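Local coordinates for protein-glutamine gamma-glutamyltransferase (Pseudomonas aeruginosa PAO1, PDB 6G49), which catalyses protein cross-linking by transglutaminase activity in vitro, through its periplasmic domain, and is critical for viability, possibly in a function linked to the cell wall, at residues W289-Q294 against W299-P304; Q200-V205 against P295-L300; G269-P274 against Q283-A288; L55-R60 against W120-D125. All blocks are in the same frame, centred on the assembly; numbering follows the deposited sequence. Where two conformers were deposited one is given.

Contact 1. Residues W289-Q294 against W299-P304; sequences WVEYWQ and WLSVDP
Glu291 and Trp293 lie on one face of a two-stranded antiparallel hairpin together with their partners Ser301 and Trp299. Tyr292–Leu300 and Val290–Val302 are the hydrogen-bonded pairs, joined by two N-H...O bonds each, and their side chains occupy the other face. The side chain of Glu291 runs outward in an extended line. Its CB packs 3.4 Å from Leu300 O, and CG lies 3.7 Å from CE3 of Trp299. At the tip, Glu291 OE2 passes 3.7 Å from Ser301 OG, but its strong partners lie beyond the hairpin: Arg164 and Arg74 form salt bridges with OE2, and Arg262 does so with OE1. The Trp299 indole is covered on one face by Trp293, whose CB sits 3.7 Å from the centroid of the six-membered ring and almost on its normal. Trp293 CG is anti to the backbone N (chi1 -175°), which carries the pyrrole edge, led by CD1, to 3.8 Å from Trp299 NE1. The result is an edge-to-face pair with planes 64° apart. Both indole nitrogens bond to Glu165, Trp293 NE1 to its backbone O and Trp299 NE1 to its OE1. On the other face Tyr292 CE1 packs 4.0 Å from Leu300 CB, and Val290 CB lies 3.9 Å from Val302 CG1. Next to this pair, Asp303, an active-site residue by similarity, is hydrogen-bonded to His287 and Tyr72. Three arginines around the buried Glu291 carboxylate would probably favour its ionised form, so the face it shares with Trp293 and Trp299 combines aromatic packing with a compensated charge.

Contact 2. Residues Q200-V205 against P295-L300; sequences QPQALV and PEQGWL
Gln202 NE2 is approached by two amide oxygens of the hairpin, and neither bond is strong. Its distance to Gln297 OE1 is 2.7 Å, yet the N-H...O angle of 123° makes the bond weak. A second weak bond goes to Gln294 OE1, at the end of strand 286-294. Gln297 NE2 also lies near, 3.1 Å from Gln202 NE2, but this is a meeting of two donors and not a bond. The two side chains cross at about a right angle, with their amide planes 74° apart, so the Gln202 nitrogen meets the Gln297 group without the paired, coplanar geometry of an amide dimer. Both chains are extended beyond CG, and each amide therefore reaches well out from its backbone. Gln202 lies in the first turn of helix 201-214, where Gln200 holds the N-cap position and its O receives the N-H of Leu204. The opposing residues belong to the turn of the hairpin formed by strands 286-294 and 298-302. There Glu296, with positive phi, is the middle residue of a classic gamma turn closed by Gln297 N to Pro295 O, 2.8 Å. Gly298, also at positive phi, then leads into the second strand. Apolar cover for the Gln202 amide comes from the methyl CD1 of Leu300, 3.8 Å from NE2. Further in, Val205 of the same helix packs on Tyr292.

Contact 3. Residues G269-P274 against Q283-A288; sequences GGELNP and QFDAHA
Glu271, at the start of the edge strand 271-273, meets Asp285 of the short 3-10 segment 283-285, which leads from strand 278-282 into the strand bearing His287. The two carboxyl groups come from opposite directions and lie nearly coplanar, their planes 26° apart. Glu271 OE2 is 2.5 Å from Asp285 OD2, a separation at which one of the acids probably holds a proton. A bend at chi2 (74°) turns the Glu271 carboxyl group toward this partner. His282 serves both acids: its ND1 is hydrogen-bonded to Glu271 OE1, and its backbone N to Asp285 OD2. The same Glu271 OE2 lies near the plane of the Phe284 ring, at its edge, 3.4 Å from CE1. A water completes the bridge, accepting from Gly270 N (3.0 Å) and donating to Asp285 OD1 (2.9 Å). Gly269 and Gly270 adopt backbone angles that call for glycine, and through them the chain enters the edge strand. Beyond Asp285, His287 packs on Cys243; by similarity these two and Asp303 form the active site, a Cys-His-Asp triad as in the transglutaminase-like superfamily.

Contact 4. Residues L55-R60 against W120-D125; sequences LAFRVR and WLFALD. With PO4 (phosphate ion), chain H.
Phe57 and Phe122 are brought together by different first torsions: CG of Phe57 sits between the backbone N and the carbonyl carbon (chi1 62°), whereas CG of Phe122 is anti to the carbonyl carbon (chi1 -47°). Their rings are inclined by only 29° but slid well apart, with centroids 5.0 Å from each other, so they overlap little. The touching is done along one flank of each ring, where Phe57 CD1 comes 3.3 Å from Phe122 CD2. Phe122 CB also covers one face of the Phe57 ring in a CH-pi contact, 4.2 Å from its centroid. No hydrogen bond crosses this buried interface. Ala56 and Phe57 both face Val281 and form a classic beta bulge, at which both CB atoms point toward the segment 120-125. Farther along strand 55-61, Arg60 turns to a phosphate ion, probably from the crystallisation liquor; the distance from Arg60 NH2 to phosphate O1, 2.4 Å, is so short that its detail is doubtful. The Arg60 guanidinium is also bonded to the backbone oxygens of Gly276 and Asn277. Trp73 meets Phe57 edge-to-face and Tyr267 does the same with Phe122, extending the aromatic cluster. The pair thus bridges two antiparallel sheets: strand 55-61 runs between 107-113 and 278-282 in one, while strand 120-124 pairs with 72-81 and 142-144 in the other.

Overall arrangement
From the N terminus, contact 4 comes first: it closes a loop of about sixty residues within the N-terminal part and joins the two antiparallel sheets. The chain then enters the transglutaminase-like region, where contact 2 opens on helix 201-214 and closes some ninety residues later at the hairpin turn. Contact 3 is nested inside that loop, close to contact 4 in space, with centres about 10 Å apart. Contact 1 follows it along strand 286-294 and shares Trp299 and Leu300 with contact 2. Strand 286-294 thus links contacts 3 and 1, and His287 of one is hydrogen-bonded to Asp303 of the other. Contacts 2 and 3 lie on opposite sides of the chain's centre.

Contact 1. Residues W289-Q294 against W299-P304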
# COMPACT_ATOMS: atom_id res chain seq x y z
N TRP A 289 -1.69 -2.09 -1.08
CA TRP A 289 -2.24 -2.68 0.07
C TRP A 289 -3.03 -1.60 0.86
O TRP A 289 -3.33 -0.53 0.31
CB TRP A 289 -1.20 -3.43 0.90
CG TRP A 289 -0.05 -2.62 1.40
CD1 TRP A 289 0.15 -2.15 2.67
CD2 TRP A 289 1.16 -2.30 0.67
NE1 TRP A 289 1.34 -1.48 2.76
CE2 TRP A 289 1.99 -1.57 1.56
CE3 TRP A 289 1.60 -2.47 -0.65
CZ2 TRP A 289 3.26 -1.09 1.19
CZ3 TRP A 289 2.85 -2.01 -0.99
CH2 TRP A 289 3.65 -1.30 -0.09
N VAL A 290 -3.35 -1.91 2.11
CA VAL A 290 -4.26 -1.06 2.92
C VAL A 290 -3.59 -0.77 4.26
O VAL A 290 -2.88 -1.58 4.83
CB VAL A 290 -5.63 -1.75 3.10
CG1 VAL A 290 -6.56 -0.95 4.02
CG2 VAL A 290 -6.27 -1.97 1.75
N GLU A 291 -3.92 0.39 4.82
CA GLU A 291 -3.76 0.61 6.28
C GLU A 291 -5.02 1.27 6.81
O GLU A 291 -5.69 2.08 6.11
CB GLU A 291 -2.48 1.36 6.64
CG GLU A 291 -2.38 2.74 6.06
CD GLU A 291 -1.02 3.40 6.28
OE1 GLU A 291 -0.85 4.56 5.89
OE2 GLU A 291 -0.13 2.73 6.82
N TYR A 292 -5.34 0.93 8.05
CA TYR A 292 -6.51 1.46 8.71
C TYR A 292 -6.10 1.93 10.11
O TYR A 292 -5.13 1.45 10.72
CB TYR A 292 -7.64 0.43 8.75
CG TYR A 292 -7.40 -0.77 9.65
CD1 TYR A 292 -6.56 -1.82 9.28
CD2 TYR A 292 -7.92 -0.78 10.93
CE1 TYR A 292 -6.29 -2.85 10.17
CE2 TYR A 292 -7.66 -1.83 11.81
CZ TYR A 292 -6.85 -2.85 11.43
OH TYR A 292 -6.68 -3.83 12.36
N TRP A 293 -6.95 2.78 10.67
CA TRP A 293 -6.65 3.43 11.93
C TRP A 293 -7.67 3.01 12.98
O TRP A 293 -8.87 2.90 12.72
CB TRP A 293 -6.69 4.95 11.76
CG TRP A 293 -6.28 5.68 13.01
CD1 TRP A 293 -5.00 5.99 13.41
CD2 TRP A 293 -7.16 6.14 14.05
NE1 TRP A 293 -5.05 6.57 14.66
CE2 TRP A 293 -6.35 6.66 15.07
CE3 TRP A 293 -8.54 6.10 14.22
CZ2 TRP A 293 -6.88 7.20 16.25
CZ3 TRP A 293 -9.07 6.60 15.40
CH2 TRP A 293 -8.24 7.20 16.36
N GLN A 294 -7.14 2.90 14.19
CA GLN A 294 -8.03 2.75 15.36
C GLN A 294 -7.35 3.43 16.54
O GLN A 294 -6.14 3.64 16.60
CB GLN A 294 -8.31 1.27 15.62
CG GLN A 294 -7.13 0.51 16.19
CD GLN A 294 -7.38 -0.97 16.07
OE1 GLN A 294 -6.73 -1.66 15.29
NE2 GLN A 294 -8.36 -1.43 16.83
N TRP A 299 -2.21 3.36 13.16
CA TRP A 299 -2.36 2.76 11.81
C TRP A 299 -1.75 1.35 11.82
O TRP A 299 -0.63 1.16 12.30
CB TRP A 299 -1.70 3.62 10.75
CG TRP A 299 -2.32 4.96 10.50
CD1 TRP A 299 -1.97 6.15 11.05
CD2 TRP A 299 -3.44 5.24 9.65
NE1 TRP A 299 -2.79 7.15 10.59
CE2 TRP A 299 -3.72 6.62 9.75
CE3 TRP A 299 -4.25 4.44 8.82
CZ2 TRP A 299 -4.69 7.24 8.94
CZ3 TRP A 299 -5.24 5.06 8.09
CH2 TRP A 299 -5.47 6.43 8.15
N LEU A 300 -2.47 0.40 11.22
CA LEU A 300 -1.99 -0.95 10.99
C LEU A 300 -2.18 -1.29 9.53
O LEU A 300 -3.22 -1.00 8.93
CB LEU A 300 -2.75 -1.95 11.86
CG LEU A 300 -2.58 -1.78 13.39
CD1 LEU A 300 -3.49 -2.74 14.10
CD2 LEU A 300 -1.13 -1.95 13.81
N SER A 301 -1.16 -1.92 8.93
CA SER A 301 -1.21 -2.29 7.53
C SER A 301 -1.73 -3.70 7.38
O SER A 301 -1.46 -4.57 8.21
CB SER A 301 0.17 -2.21 6.92
OG SER A 301 0.68 -0.89 7.01
N VAL A 302 -2.48 -3.93 6.31
CA VAL A 302 -3.06 -5.22 6.01
C VAL A 302 -3.04 -5.39 4.48
O VAL A 302 -3.21 -4.44 3.74
CB VAL A 302 -4.46 -5.35 6.60
CG1 VAL A 302 -5.47 -4.39 5.99
CG2 VAL A 302 -4.95 -6.78 6.57
N ASP A 303 -2.88 -6.64 4.03
CA ASP A 303 -2.78 -6.89 2.59
C ASP A 303 -3.79 -7.94 2.17
O ASP A 303 -3.56 -9.12 2.37
CB ASP A 303 -1.38 -7.33 2.20
CG ASP A 303 -1.24 -7.50 0.72
OD1 ASP A 303 -2.23 -7.31 -0.03
OD2 ASP A 303 -0.07 -7.78 0.30
N PRO A 304 -4.93 -7.54 1.58
CA PRO A 304 -5.96 -8.49 1.21
C PRO A 304 -5.50 -9.48 0.14
O PRO A 304 -6.08 -10.56 0.03
CB PRO A 304 -7.14 -7.62 0.70
CG PRO A 304 -6.50 -6.31 0.38
CD PRO A 304 -5.35 -6.15 1.34

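Contact 2. Residues Q200-V205 against P295-L300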
# COMPACT_ATOMS: atom_id res chain seq x y z
N GLN A 200 -15.59 -3.96 17.07
CA GLN A 200 -14.17 -3.73 17.15
C GLN A 200 -13.60 -3.70 15.73
O GLN A 200 -13.87 -4.62 14.94
CB GLN A 200 -13.48 -4.82 17.95
CG GLN A 200 -13.99 -4.94 19.38
CD GLN A 200 -12.99 -5.70 20.21
OE1 GLN A 200 -11.78 -5.49 20.10
NE2 GLN A 200 -13.47 -6.62 21.04
N PRO A 201 -12.87 -2.63 15.36
CA PRO A 201 -12.28 -2.53 14.02
C PRO A 201 -11.50 -3.80 13.64
O PRO A 201 -11.64 -4.24 12.51
CB PRO A 201 -11.34 -1.34 14.14
CG PRO A 201 -12.00 -0.47 15.18
CD PRO A 201 -12.55 -1.45 16.19
N GLN A 202 -10.68 -4.34 14.56
CA GLN A 202 -9.83 -5.48 14.25
C GLN A 202 -10.65 -6.70 13.83
O GLN A 202 -10.32 -7.43 12.89
CB GLN A 202 -8.89 -5.83 15.39
CG GLN A 202 -7.51 -5.25 15.14
CD GLN A 202 -6.54 -5.55 16.25
OE1 GLN A 202 -6.55 -6.63 16.85
NE2 GLN A 202 -5.69 -4.58 16.53
N ALA A 203 -11.78 -6.92 14.50
CA ALA A 203 -12.71 -7.94 14.15
C ALA A 203 -13.38 -7.68 12.79
O ALA A 203 -13.67 -8.67 12.04
CB ALA A 203 -13.79 -8.04 15.23
N LEU A 204 -13.71 -6.42 12.48
CA LEU A 204 -14.34 -6.16 11.23
C LEU A 204 -13.33 -6.45 10.08
O LEU A 204 -13.68 -7.05 9.05
CB LEU A 204 -14.83 -4.71 11.22
CG LEU A 204 -15.84 -4.37 10.15
CD1 LEU A 204 -16.72 -3.20 10.54
CD2 LEU A 204 -15.19 -4.08 8.78
N VAL A 205 -12.12 -5.94 10.25
CA VAL A 205 -11.04 -6.16 9.26
C VAL A 205 -10.87 -7.67 9.05
O VAL A 205 -10.77 -8.16 7.91
CB VAL A 205 -9.75 -5.50 9.75
CG1 VAL A 205 -8.53 -6.02 8.96
CG2 VAL A 205 -9.89 -3.99 9.60
N PRO A 295 -8.15 3.84 17.54
CA PRO A 295 -7.60 4.44 18.74
C PRO A 295 -6.54 3.57 19.41
O PRO A 295 -6.62 2.37 19.40
CB PRO A 295 -8.84 4.57 19.65
CG PRO A 295 -10.00 4.74 18.68
CD PRO A 295 -9.63 3.84 17.51
N GLU A 296 -5.50 4.24 19.90
CA GLU A 296 -4.42 3.66 20.69
C GLU A 296 -3.42 2.87 19.83
O GLU A 296 -2.22 3.06 19.97
CB GLU A 296 -4.96 2.77 21.81
CG GLU A 296 -5.79 3.57 22.82
CD GLU A 296 -5.91 2.93 24.19
OE1 GLU A 296 -6.11 1.70 24.24
OE2 GLU A 296 -5.80 3.66 25.20
N GLN A 297 -3.92 1.94 19.00
CA GLN A 297 -3.03 1.13 18.18
C GLN A 297 -2.48 1.94 16.99
O GLN A 297 -1.43 1.55 16.43
CB GLN A 297 -3.75 -0.15 17.79
CG GLN A 297 -4.08 -1.00 19.02
CD GLN A 297 -4.62 -2.34 18.59
OE1 GLN A 297 -3.91 -3.16 18.01
NE2 GLN A 297 -5.90 -2.57 18.86
N GLY A 298 -3.19 3.00 16.60
CA GLY A 298 -2.84 3.79 15.47
C GLY A 298 -3.05 3.03 14.16
O GLY A 298 -4.00 2.22 14.03
N TRP A 299 -2.21 3.36 13.16
CA TRP A 299 -2.36 2.76 11.81
C TRP A 299 -1.75 1.35 11.82
O TRP A 299 -0.63 1.16 12.30
CB TRP A 299 -1.70 3.62 10.75
CG TRP A 299 -2.32 4.96 10.50
CD1 TRP A 299 -1.97 6.15 11.05
CD2 TRP A 299 -3.44 5.24 9.65
NE1 TRP A 299 -2.79 7.15 10.59
CE2 TRP A 299 -3.72 6.62 9.75
CE3 TRP A 299 -4.25 4.44 8.82
CZ2 TRP A 299 -4.69 7.24 8.94
CZ3 TRP A 299 -5.24 5.06 8.09
CH2 TRP A 299 -5.47 6.43 8.15
N LEU A 300 -2.47 0.40 11.22
CA LEU A 300 -1.99 -0.95 10.99
C LEU A 300 -2.18 -1.29 9.53
O LEU A 300 -3.22 -1.00 8.93
CB LEU A 300 -2.75 -1.95 11.86
CG LEU A 300 -2.58 -1.78 13.39
CD1 LEU A 300 -3.49 -2.74 14.10
CD2 LEU A 300 -1.13 -1.95 13.81

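Contact 3. Residues G269-P274 against Q283-A288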
# COMPACT_ATOMS: atom_id res chain seq x y z
N GLY A 269 8.35 -7.24 -2.26
CA GLY A 269 9.24 -8.36 -2.54
C GLY A 269 10.55 -7.88 -3.13
O GLY A 269 11.20 -6.99 -2.65
N GLY A 270 10.97 -8.59 -4.17
CA GLY A 270 12.23 -8.32 -4.82
C GLY A 270 12.90 -9.61 -5.24
O GLY A 270 12.51 -10.69 -4.84
N GLU A 271 13.94 -9.49 -6.05
CA GLU A 271 14.67 -10.61 -6.59
C GLU A 271 16.12 -10.57 -6.12
O GLU A 271 16.81 -9.61 -6.34
CB GLU A 271 14.61 -10.53 -8.11
CG GLU A 271 13.19 -10.57 -8.70
CD GLU A 271 12.37 -9.28 -8.53
OE1 GLU A 271 12.76 -8.22 -9.01
OE2 GLU A 271 11.30 -9.35 -7.93
N LEU A 272 16.57 -11.63 -5.47
CA LEU A 272 17.92 -11.68 -4.94
C LEU A 272 19.02 -11.98 -5.96
O LEU A 272 18.92 -12.93 -6.70
CB LEU A 272 17.98 -12.72 -3.84
CG LEU A 272 19.29 -12.94 -3.10
CD1 LEU A 272 19.73 -11.68 -2.39
CD2 LEU A 272 19.08 -14.06 -2.11
N ASN A 273 20.06 -11.15 -5.97
CA ASN A 273 21.23 -11.36 -6.82
C ASN A 273 22.38 -11.82 -5.90
O ASN A 273 23.02 -11.02 -5.22
CB ASN A 273 21.69 -10.06 -7.45
CG ASN A 273 22.89 -10.24 -8.36
OD1 ASN A 273 23.53 -11.29 -8.32
ND2 ASN A 273 23.11 -9.27 -9.25
N PRO A 274 22.60 -13.13 -5.78
CA PRO A 274 23.62 -13.62 -4.84
C PRO A 274 25.05 -13.28 -5.30
O PRO A 274 25.89 -13.16 -4.44
CB PRO A 274 23.41 -15.13 -4.81
CG PRO A 274 22.75 -15.41 -6.13
CD PRO A 274 21.83 -14.23 -6.37
N GLN A 283 9.53 -3.35 -11.92
CA GLN A 283 8.19 -2.76 -11.97
C GLN A 283 7.15 -3.84 -11.75
O GLN A 283 6.04 -3.54 -11.19
CB GLN A 283 7.96 -1.99 -13.28
CG GLN A 283 8.81 -0.75 -13.45
CD GLN A 283 8.71 0.27 -12.34
OE1 GLN A 283 7.74 0.23 -11.56
NE2 GLN A 283 9.65 1.21 -12.33
N PHE A 284 7.39 -5.11 -12.11
CA PHE A 284 6.41 -6.15 -11.90
C PHE A 284 6.13 -6.42 -10.43
O PHE A 284 5.14 -7.15 -10.13
CB PHE A 284 6.74 -7.45 -12.67
CG PHE A 284 8.08 -8.10 -12.39
CD1 PHE A 284 8.41 -8.63 -11.16
CD2 PHE A 284 9.05 -8.15 -13.39
CE1 PHE A 284 9.64 -9.23 -10.95
CE2 PHE A 284 10.29 -8.74 -13.16
CZ PHE A 284 10.58 -9.27 -11.94
N ASP A 285 7.00 -5.94 -9.54
CA ASP A 285 6.80 -6.07 -8.10
C ASP A 285 5.89 -4.95 -7.56
O ASP A 285 5.67 -4.90 -6.32
CB ASP A 285 8.12 -6.04 -7.37
CG ASP A 285 9.00 -7.26 -7.65
OD1 ASP A 285 8.43 -8.35 -7.74
OD2 ASP A 285 10.21 -7.07 -7.91
N ALA A 286 5.37 -4.07 -8.41
CA ALA A 286 4.47 -2.97 -7.96
C ALA A 286 3.27 -3.59 -7.26
O ALA A 286 2.72 -4.64 -7.66
CB ALA A 286 4.05 -2.09 -9.09
N HIS A 287 2.87 -2.96 -6.15
CA HIS A 287 1.86 -3.54 -5.28
C HIS A 287 1.10 -2.43 -4.57
O HIS A 287 1.58 -1.34 -4.42
CB HIS A 287 2.54 -4.49 -4.30
CG HIS A 287 1.65 -5.46 -3.62
ND1 HIS A 287 0.86 -6.29 -4.37
CD2 HIS A 287 1.43 -5.71 -2.32
CE1 HIS A 287 0.17 -7.07 -3.51
NE2 HIS A 287 0.48 -6.72 -2.24
N ALA A 288 -0.10 -2.78 -4.15
CA ALA A 288 -1.00 -1.91 -3.40
C ALA A 288 -1.63 -2.70 -2.27
O ALA A 288 -2.01 -3.87 -2.45
CB ALA A 288 -2.05 -1.33 -4.29
O HOH W 1 8.82 -10.11 -5.53

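Contact 4. Residues L55-R60 against W120-D125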
# COMPACT_ATOMS: atom_id res chain seq x y z
N LEU A 55 13.64 -2.14 -14.34
CA LEU A 55 14.12 -2.05 -12.95
C LEU A 55 13.61 -0.78 -12.26
O LEU A 55 13.73 0.32 -12.79
CB LEU A 55 15.65 -1.98 -12.96
CG LEU A 55 16.35 -2.07 -11.61
CD1 LEU A 55 16.05 -3.39 -10.94
CD2 LEU A 55 17.85 -1.95 -11.87
N ALA A 56 13.15 -0.93 -10.99
CA ALA A 56 12.77 0.19 -10.22
C ALA A 56 13.87 0.66 -9.25
O ALA A 56 14.17 1.85 -9.20
CB ALA A 56 11.48 -0.14 -9.49
N PHE A 57 14.45 -0.28 -8.50
CA PHE A 57 15.51 0.07 -7.51
C PHE A 57 16.22 -1.22 -7.12
O PHE A 57 15.75 -2.31 -7.43
CB PHE A 57 15.01 0.88 -6.32
CG PHE A 57 13.98 0.23 -5.44
CD1 PHE A 57 12.64 0.20 -5.82
CD2 PHE A 57 14.36 -0.39 -4.26
CE1 PHE A 57 11.69 -0.37 -4.97
CE2 PHE A 57 13.40 -0.97 -3.43
CZ PHE A 57 12.08 -0.94 -3.79
N ARG A 58 17.33 -1.04 -6.42
CA ARG A 58 18.15 -2.11 -5.89
C ARG A 58 18.39 -1.78 -4.43
O ARG A 58 18.41 -0.62 -4.06
CB ARG A 58 19.43 -2.29 -6.68
CG ARG A 58 19.17 -2.87 -8.05
CD ARG A 58 20.41 -2.93 -8.90
NE ARG A 58 20.78 -1.62 -9.37
CZ ARG A 58 21.97 -1.32 -9.87
NH1 ARG A 58 22.90 -2.26 -9.95
NH2 ARG A 58 22.22 -0.10 -10.29
N VAL A 59 18.56 -2.80 -3.60
CA VAL A 59 18.68 -2.61 -2.16
C VAL A 59 19.75 -3.55 -1.62
O VAL A 59 19.74 -4.74 -1.91
CB VAL A 59 17.36 -2.87 -1.40
CG1 VAL A 59 17.50 -2.58 0.09
CG2 VAL A 59 16.23 -2.08 -1.94
N ARG A 60 20.56 -3.03 -0.71
CA ARG A 60 21.57 -3.81 -0.01
C ARG A 60 21.36 -3.58 1.51
O ARG A 60 21.41 -2.46 1.96
CB ARG A 60 22.97 -3.39 -0.43
CG ARG A 60 24.04 -4.45 -0.26
CD ARG A 60 25.32 -4.06 -0.98
NE ARG A 60 25.54 -4.76 -2.24
CZ ARG A 60 25.93 -4.17 -3.37
NH1 ARG A 60 26.12 -2.87 -3.40
NH2 ARG A 60 26.13 -4.87 -4.46
N TRP A 120 9.01 10.54 -4.78
CA TRP A 120 8.82 9.59 -3.70
C TRP A 120 10.05 8.70 -3.61
O TRP A 120 10.48 8.19 -4.67
CB TRP A 120 7.56 8.73 -3.93
CG TRP A 120 6.41 9.61 -4.32
CD1 TRP A 120 6.02 10.75 -3.69
CD2 TRP A 120 5.50 9.43 -5.42
NE1 TRP A 120 4.95 11.31 -4.34
CE2 TRP A 120 4.61 10.54 -5.41
CE3 TRP A 120 5.34 8.46 -6.42
CZ2 TRP A 120 3.60 10.70 -6.36
CZ3 TRP A 120 4.37 8.64 -7.39
CH2 TRP A 120 3.51 9.75 -7.36
N LEU A 121 10.61 8.53 -2.41
CA LEU A 121 11.64 7.53 -2.22
C LEU A 121 10.97 6.28 -1.64
O LEU A 121 10.07 6.34 -0.78
CB LEU A 121 12.71 8.06 -1.27
CG LEU A 121 13.48 9.31 -1.71
CD1 LEU A 121 14.74 9.47 -0.87
CD2 LEU A 121 13.77 9.34 -3.17
N PHE A 122 11.43 5.13 -2.11
CA PHE A 122 10.87 3.87 -1.67
C PHE A 122 11.56 3.41 -0.39
O PHE A 122 12.81 3.46 -0.29
CB PHE A 122 11.05 2.83 -2.76
CG PHE A 122 10.66 3.29 -4.13
CD1 PHE A 122 9.40 3.80 -4.36
CD2 PHE A 122 11.58 3.31 -5.18
CE1 PHE A 122 9.07 4.32 -5.59
CE2 PHE A 122 11.18 3.71 -6.44
CZ PHE A 122 9.92 4.21 -6.64
N ALA A 123 10.81 2.91 0.59
CA ALA A 123 11.41 2.44 1.82
C ALA A 123 10.39 1.64 2.61
O ALA A 123 9.18 1.94 2.56
CB ALA A 123 11.87 3.62 2.66
N LEU A 124 10.88 0.73 3.45
CA LEU A 124 10.03 0.04 4.43
C LEU A 124 9.56 1.06 5.47
O LEU A 124 10.29 1.93 5.94
CB LEU A 124 10.81 -1.06 5.14
CG LEU A 124 11.53 -2.09 4.28
CD1 LEU A 124 12.34 -2.99 5.18
CD2 LEU A 124 10.56 -2.94 3.43
N ASP A 125 8.28 0.96 5.83
CA ASP A 125 7.70 1.81 6.87
C ASP A 125 8.34 1.43 8.22
O ASP A 125 8.76 0.30 8.40
CB ASP A 125 6.17 1.61 6.89
CG ASP A 125 5.34 2.73 7.47
OD1 ASP A 125 5.70 3.89 7.28
OD2 ASP A 125 4.28 2.41 8.08
P PO4 H . 27.13 -4.43 -8.14
O1 PO4 H . 26.98 -4.13 -6.62
O2 PO4 H . 26.73 -5.83 -8.57
O3 PO4 H . 26.44 -3.42 -9.06
O4 PO4 H . 28.57 -4.39 -8.66